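PDB 1TED: pks18 from Mycobacterium tuberculosis, which probably extends medium- and long-chain aliphatic acyl-CoA starters with malonyl-CoA units to build tri- and tetraketide alpha-pyrones, working as a homodimeric type III polyketide synthase. Local coordinates for residues Thr294-Leu297 against Trp298-Leu302; Ile320-Ser323 against Val324-Leu327. All blocks are in the same frame, centred on the assembly; numbering follows the deposited sequence.

In the fold
Both contacts are local ones, each within a single helix of the C-terminal half of a thiolase fold. Contact 1 comes first along the chain and closes helix 281-299; contact 2 follows after strand 310-312, in the last turns of helix 317-327. Their centres lie 18 Å apart and their nearest atoms about 6 Å, yet the two helices pack on each other: S323 rests on I285, S326 on V289. A290 of helix 281-299 serves both contacts: its O bonds T294 OG1, and its N bonds S326 OG, tying the helices together. S323 sits about 11 Å, side chain to side chain, from C175, the probable nucleophile; contact 1 lies away from it.

Contact 1 (Thr294-Leu297 against Trp298-Leu302); sequences TEML and WDNGL
The turn of T294-L297 against W298-L302 is a helix C-terminus, where helix 281-299 ends beside the central sheet and the chain leaves as a loop. L297 is the pivot. Its carbonyl O takes the backbone N of L302 at 2.8 Å and the N of N300, also at 2.8 Å, and these two donors come from opposite faces of the carbonyl plane, both well out of it. Before the end the helix is regular: W298 N bonds to T294 O at 3.1 Å, and D299 N to E295 O. The weak bond from N300 N to M296 O, 3.4 Å long, marks where this pattern gives out. With the 2.9 Å bond from G301 N to W298 O, the bond from L302 to L297 makes a Schellman motif, whose C-prime residue is G301. Its positive phi of 61° is readily adopted by glycine, which has no CB to crowd the backbone. The reversal brings L302 back over the last turn, and its CB meets CB of L297 at 4.0 Å, the two side chains running at about a right angle. Leucine suits both places, for L297 and L302 also lean on L387 of strand 382-390. The buried M296, with CG anti to the backbone N (chi1 173°) and bends at chi2 and chi3, packs on L387, F253 and V373. A water donates to T294 O at 2.7 Å and to L302 O at 2.6 Å, bridging the helix to the departing chain. The charged E295 and D299 suit their exposed positions.

Contact 2 (Ile320-Ser323 against Val324-Leu327); sequences IEQS and VRSL
Q322 lies alongside R325, one turn further on, both side chains pointing the same way. The amide oxygen OE1 is gripped side-on by two nitrogens, NE at 3.0 Å and NH2 at 2.7 Å of R325, which approach it from opposite faces of the amide plane. OE1 itself stays close to the guanidinium plane, although the two flat groups are turned 73° apart. A bend at chi3 (64°) in the otherwise extended arginine brings its NE edge round to the glutamine. This i to i+3 pairing sits on the last turns of helix 317-327 in the thiolase fold, where V324 N to I320 O (3.0 Å) and S326 N to Q322 O (2.9 Å) are ordinary alpha-helical bonds. R325 also makes a cation-pi contact with F286 of helix 281-299. Small S323 and S326 let that helix come near: S323 packs on I285 and gives its OG to I319 O, while S326 OG bonds to the backbone of F286 and A290. Branched I320 and V324 approach at 4.5 Å between their CG2 atoms and share A334, and L327 reaches W310 and I304 with its apolar chain.

Contact 1 (Thr294-Leu297 against Trp298-Leu302)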
# COMPACT_ATOMS: atom_id res chain seq x y z
N THR A 294 3.33 12.09 24.72
CA THR A 294 4.24 12.73 25.66
C THR A 294 5.70 12.53 25.28
O THR A 294 6.51 13.46 25.37
CB THR A 294 4.03 12.18 27.09
OG1 THR A 294 2.72 12.52 27.55
CG2 THR A 294 5.08 12.78 28.04
N GLU A 295 6.04 11.32 24.85
CA GLU A 295 7.41 11.03 24.46
C GLU A 295 7.82 11.82 23.22
O GLU A 295 8.91 12.39 23.17
CB GLU A 295 7.59 9.53 24.22
CG GLU A 295 9.03 9.08 24.35
CD GLU A 295 9.55 9.20 25.78
OE1 GLU A 295 9.31 10.24 26.44
OE2 GLU A 295 10.22 8.25 26.26
N MET A 296 6.92 11.87 22.23
CA MET A 296 7.16 12.59 20.98
C MET A 296 7.30 14.09 21.19
O MET A 296 8.18 14.73 20.61
CB MET A 296 6.03 12.29 19.97
CG MET A 296 6.07 13.11 18.68
SD MET A 296 5.53 14.82 18.88
CE MET A 296 3.76 14.63 18.91
N LEU A 297 6.42 14.67 22.00
CA LEU A 297 6.49 16.10 22.27
C LEU A 297 7.80 16.41 22.98
O LEU A 297 8.44 17.43 22.69
CB LEU A 297 5.31 16.55 23.14
CG LEU A 297 3.93 16.57 22.46
CD1 LEU A 297 2.86 16.84 23.49
CD2 LEU A 297 3.90 17.64 21.37
N TRP A 298 8.21 15.54 23.90
CA TRP A 298 9.47 15.75 24.61
C TRP A 298 10.62 15.83 23.62
O TRP A 298 11.52 16.64 23.77
CB TRP A 298 9.74 14.63 25.61
CG TRP A 298 10.94 14.92 26.49
CD1 TRP A 298 10.95 15.61 27.68
CD2 TRP A 298 12.31 14.58 26.22
NE1 TRP A 298 12.23 15.71 28.15
CE2 TRP A 298 13.08 15.09 27.28
CE3 TRP A 298 12.95 13.89 25.18
CZ2 TRP A 298 14.48 14.94 27.34
CZ3 TRP A 298 14.34 13.74 25.24
CH2 TRP A 298 15.08 14.26 26.31
N ASP A 299 10.60 14.98 22.59
CA ASP A 299 11.65 14.99 21.58
C ASP A 299 11.69 16.36 20.91
O ASP A 299 12.71 16.77 20.38
CB ASP A 299 11.40 13.94 20.49
CG ASP A 299 11.63 12.52 20.98
OD1 ASP A 299 12.57 12.30 21.77
OD2 ASP A 299 10.87 11.62 20.57
N ASN A 300 10.56 17.07 20.94
CA ASN A 300 10.51 18.39 20.33
C ASN A 300 10.41 19.51 21.35
O ASN A 300 9.91 20.59 21.05
CB ASN A 300 9.33 18.47 19.36
CG ASN A 300 9.36 17.38 18.31
OD1 ASN A 300 9.08 16.22 18.60
ND2 ASN A 300 9.73 17.75 17.10
N GLY A 301 10.89 19.24 22.57
CA GLY A 301 10.90 20.24 23.62
C GLY A 301 9.54 20.76 24.05
O GLY A 301 9.42 21.93 24.44
N LEU A 302 8.54 19.89 24.02
CA LEU A 302 7.19 20.28 24.37
C LEU A 302 6.51 19.29 25.31
O LEU A 302 6.95 18.15 25.47
CB LEU A 302 6.35 20.42 23.10
CG LEU A 302 6.82 21.44 22.07
CD1 LEU A 302 6.21 21.13 20.70
CD2 LEU A 302 6.44 22.84 22.53
O HOH W 1 6.65 15.85 26.55

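Contact 2 (Ile320-Ser323 against Val324-Leu327)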
# COMPACT_ATOMS: atom_id res chain seq x y z
N ILE A 320 -12.74 9.51 20.50
CA ILE A 320 -12.41 10.89 20.84
C ILE A 320 -12.34 11.00 22.36
O ILE A 320 -11.39 11.51 22.93
CB ILE A 320 -13.49 11.87 20.28
CG1 ILE A 320 -13.55 11.76 18.75
CG2 ILE A 320 -13.17 13.32 20.68
CD1 ILE A 320 -14.55 12.70 18.09
N GLU A 321 -13.37 10.46 23.00
CA GLU A 321 -13.55 10.40 24.45
C GLU A 321 -12.29 9.99 25.21
O GLU A 321 -11.78 10.73 26.05
CB GLU A 321 -14.65 9.38 24.72
CG GLU A 321 -15.41 9.50 25.98
CD GLU A 321 -16.67 8.67 25.90
OE1 GLU A 321 -16.57 7.46 25.65
OE2 GLU A 321 -17.76 9.25 26.07
N GLN A 322 -11.80 8.79 24.90
CA GLN A 322 -10.61 8.25 25.55
C GLN A 322 -9.32 8.94 25.15
O GLN A 322 -8.38 9.00 25.95
CB GLN A 322 -10.51 6.74 25.28
CG GLN A 322 -11.65 5.92 25.89
CD GLN A 322 -11.85 6.22 27.38
OE1 GLN A 322 -10.90 6.38 28.13
NE2 GLN A 322 -13.11 6.28 27.80
N SER A 323 -9.26 9.47 23.94
CA SER A 323 -8.06 10.18 23.50
C SER A 323 -7.90 11.42 24.36
O SER A 323 -6.80 11.72 24.82
CB SER A 323 -8.16 10.58 22.02
OG SER A 323 -8.05 9.45 21.17
N VAL A 324 -9.00 12.12 24.60
CA VAL A 324 -8.96 13.33 25.42
C VAL A 324 -8.65 13.03 26.89
O VAL A 324 -7.89 13.77 27.54
CB VAL A 324 -10.30 14.11 25.31
CG1 VAL A 324 -10.36 15.20 26.37
CG2 VAL A 324 -10.43 14.73 23.93
N ARG A 325 -9.22 11.95 27.43
CA ARG A 325 -8.96 11.61 28.82
C ARG A 325 -7.49 11.23 28.99
O ARG A 325 -6.82 11.69 29.92
CB ARG A 325 -9.87 10.46 29.28
CG ARG A 325 -9.77 10.18 30.78
CD ARG A 325 -10.87 9.25 31.25
NE ARG A 325 -10.76 7.93 30.65
CZ ARG A 325 -10.22 6.87 31.25
NH1 ARG A 325 -9.74 6.98 32.48
NH2 ARG A 325 -10.18 5.70 30.62
N SER A 326 -7.00 10.42 28.06
CA SER A 326 -5.62 9.96 28.07
C SER A 326 -4.67 11.15 28.18
O SER A 326 -3.70 11.12 28.94
CB SER A 326 -5.32 9.16 26.79
OG SER A 326 -4.04 8.54 26.83
N LEU A 327 -4.96 12.20 27.43
CA LEU A 327 -4.14 13.41 27.43
C LEU A 327 -4.40 14.32 28.63
O LEU A 327 -3.59 15.20 28.92
CB LEU A 327 -4.38 14.20 26.14
CG LEU A 327 -4.03 13.52 24.82
CD1 LEU A 327 -4.67 14.29 23.67
CD2 LEU A 327 -2.52 13.45 24.67